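Local coordinates for ferric uptake regulation protein (Vibrio cholerae, PDB 2W57) that probably represses iron-uptake genes as a metal-dependent, dimeric DNA-binding regulator of the ferric uptake regulator family, at residues H72-K77 and Y128-C133. Sequence-based numbering, arbitrary orientation.
Sequences HFEGGK and YLYGKC
Phe73 meets Tyr128, and beside them Glu74 lies over a face of Tyr130, where the turn of a beta hairpin rests on the last strand of the chain. The apolar part is formed by Phe73 and Tyr128, whose side chains cross at about a right angle. Tyr128 CE1 comes to the edge of the Phe73 ring, 3.4 Å from Phe73 CE1. The two ring planes are inclined at 67°. Phenylalanine suits this buried place because its whole side chain is apolar; beyond the contact it also packs on Val79, Val92 and Val99. Tyrosine adds a polar end: Tyr128 OH is hydrogen-bonded to His71 ND1, just before the hairpin turn. The Tyr128 ring also meets that of His90, a zinc ligand together with His33, Glu81 and His88.

Glu74 supplies the second kind of contact, a CH-pi interaction. Its CB lies over the hydroxyl end of the Tyr130 ring, 3.8 Å from the centroid. With CG anti to the backbone N (chi1 -159°) and the chain extended beyond it, the side chain runs back across this face until OE1 is 3.6 Å from Tyr130 CG. Glutamate thus pairs an apolar CB with a charged end that suits its exposed position, while buried Tyr130 offers a broad face to it and a ring edge to Phe73 CG.

Strand 121-132 continues its sheet antiparallel into the second subunit. In this helix-turn-helix family, hairpin 68-82 is the wing of the winged-helix DNA-binding domain, and here its tip packs against the dimerisation-domain sheet, joining the two domains of a Fur subunit.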
loop_
_atom_site.group_PDB
_atom_site.type_symbol
_atom_site.label_atom_id
_atom_site.label_comp_id
_atom_site.label_asym_id
_atom_site.label_seq_id
_atom_site.Cartn_x
_atom_site.Cartn_y
_atom_site.Cartn_z
ATOM N N HIS A 72 -1.084 0.237 -3.587
ATOM C CA HIS A 72 -1.440 -0.814 -2.627
ATOM C C HIS A 72 -2.399 -0.276 -1.572
ATOM O O HIS A 72 -2.001 0.514 -0.718
ATOM C CB HIS A 72 -0.195 -1.349 -1.951
ATOM C CG HIS A 72 0.774 -1.990 -2.888
ATOM N ND1 HIS A 72 0.815 -3.354 -3.096
ATOM C CD2 HIS A 72 1.755 -1.459 -3.658
ATOM C CE1 HIS A 72 1.776 -3.633 -3.960
ATOM N NE2 HIS A 72 2.359 -2.502 -4.319
ATOM N N PHE A 73 -3.661 -0.690 -1.629
ATOM C CA PHE A 73 -4.680 -0.163 -0.713
ATOM C C PHE A 73 -4.641 -0.853 0.634
ATOM O O PHE A 73 -3.756 -1.674 0.887
ATOM C CB PHE A 73 -6.068 -0.292 -1.328
ATOM C CG PHE A 73 -6.445 0.859 -2.198
ATOM C CD1 PHE A 73 -5.508 1.837 -2.533
ATOM C CD2 PHE A 73 -7.737 0.957 -2.714
ATOM C CE1 PHE A 73 -5.853 2.906 -3.346
ATOM C CE2 PHE A 73 -8.092 2.024 -3.541
ATOM C CZ PHE A 73 -7.150 3.002 -3.855
ATOM N N GLU A 74 -5.609 -0.524 1.489
ATOM C CA GLU A 74 -5.660 -1.045 2.853
ATOM C C GLU A 74 -5.745 -2.561 2.850
ATOM O O GLU A 74 -6.689 -3.156 2.310
ATOM C CB GLU A 74 -6.831 -0.452 3.647
ATOM C CG GLU A 74 -6.662 -0.547 5.180
ATOM C CD GLU A 74 -7.919 -0.111 5.951
ATOM O OE1 GLU A 74 -8.820 0.541 5.336
ATOM O OE2 GLU A 74 -8.004 -0.431 7.175
ATOM N N GLY A 75 -4.717 -3.159 3.444
ATOM C CA GLY A 75 -4.580 -4.609 3.553
ATOM C C GLY A 75 -5.075 -5.461 2.389
ATOM O O GLY A 75 -6.156 -6.036 2.466
ATOM N N GLY A 76 -4.285 -5.544 1.322
ATOM C CA GLY A 76 -4.513 -6.548 0.292
ATOM C C GLY A 76 -4.595 -6.007 -1.115
ATOM O O GLY A 76 -3.731 -6.284 -1.937
ATOM N N LYS A 77 -5.632 -5.221 -1.379
ATOM C CA LYS A 77 -5.950 -4.736 -2.718
ATOM C C LYS A 77 -4.858 -3.864 -3.370
ATOM O O LYS A 77 -4.445 -2.849 -2.806
ATOM C CB LYS A 77 -7.261 -3.959 -2.652
ATOM C CG LYS A 77 -7.999 -3.792 -3.962
ATOM C CD LYS A 77 -9.319 -3.098 -3.684
ATOM C CE LYS A 77 -10.315 -3.323 -4.790
ATOM N NZ LYS A 77 -11.609 -2.670 -4.441
ATOM N N TYR A 128 -3.770 8.044 1.474
ATOM C CA TYR A 128 -4.988 7.269 1.246
ATOM C C TYR A 128 -5.957 7.480 2.393
ATOM O O TYR A 128 -5.636 7.197 3.545
ATOM C CB TYR A 128 -4.676 5.770 1.106
ATOM C CG TYR A 128 -3.775 5.452 -0.054
ATOM C CD1 TYR A 128 -4.268 5.417 -1.352
ATOM C CD2 TYR A 128 -2.419 5.220 0.141
ATOM C CE1 TYR A 128 -3.425 5.155 -2.432
ATOM C CE2 TYR A 128 -1.570 4.956 -0.927
ATOM C CZ TYR A 128 -2.076 4.925 -2.207
ATOM O OH TYR A 128 -1.237 4.658 -3.271
ATOM N N LEU A 129 -7.138 7.992 2.079
ATOM C CA LEU A 129 -8.177 8.153 3.079
ATOM C C LEU A 129 -9.214 7.070 2.847
ATOM O O LEU A 129 -9.669 6.881 1.718
ATOM C CB LEU A 129 -8.808 9.548 2.974
ATOM C CG LEU A 129 -7.849 10.741 2.973
ATOM C CD1 LEU A 129 -8.593 12.066 2.816
ATOM C CD2 LEU A 129 -6.980 10.763 4.225
ATOM N N TYR A 130 -9.579 6.339 3.890
ATOM C CA TYR A 130 -10.593 5.298 3.734
ATOM C C TYR A 130 -11.831 5.622 4.570
ATOM O O TYR A 130 -11.707 6.072 5.705
ATOM C CB TYR A 130 -10.035 3.924 4.110
ATOM C CG TYR A 130 -8.733 3.538 3.426
ATOM C CD1 TYR A 130 -8.742 2.841 2.220
ATOM C CD2 TYR A 130 -7.493 3.839 4.001
ATOM C CE1 TYR A 130 -7.565 2.460 1.594
ATOM C CE2 TYR A 130 -6.306 3.463 3.379
ATOM C CZ TYR A 130 -6.354 2.770 2.173
ATOM O OH TYR A 130 -5.197 2.390 1.529
ATOM N N GLY A 131 -13.019 5.402 4.005
ATOM C CA GLY A 131 -14.274 5.597 4.746
ATOM C C GLY A 131 -15.506 4.896 4.183
ATOM O O GLY A 131 -15.466 4.362 3.065
ATOM N N LYS A 132 -16.601 4.899 4.958
ATOM C CA LYS A 132 -17.895 4.325 4.527
ATOM C C LYS A 132 -18.687 5.312 3.664
ATOM O O LYS A 132 -18.874 6.473 4.046
ATOM C CB LYS A 132 -18.770 3.899 5.729
ATOM C CG LYS A 132 -18.177 2.830 6.666
ATOM C CD LYS A 132 -18.282 1.417 6.083
ATOM C CE LYS A 132 -17.245 0.467 6.706
ATOM N NZ LYS A 132 -17.086 -0.800 5.919
ATOM N N CYS A 133 -19.145 4.845 2.505
ATOM C CA CYS A 133 -20.034 5.628 1.647
ATOM C C CYS A 133 -21.390 4.939 1.547
ATOM O O CYS A 133 -22.417 5.600 1.376
ATOM C CB CYS A 133 -19.429 5.800 0.249
ATOM S SG CYS A 133 -17.848 6.653 0.265
#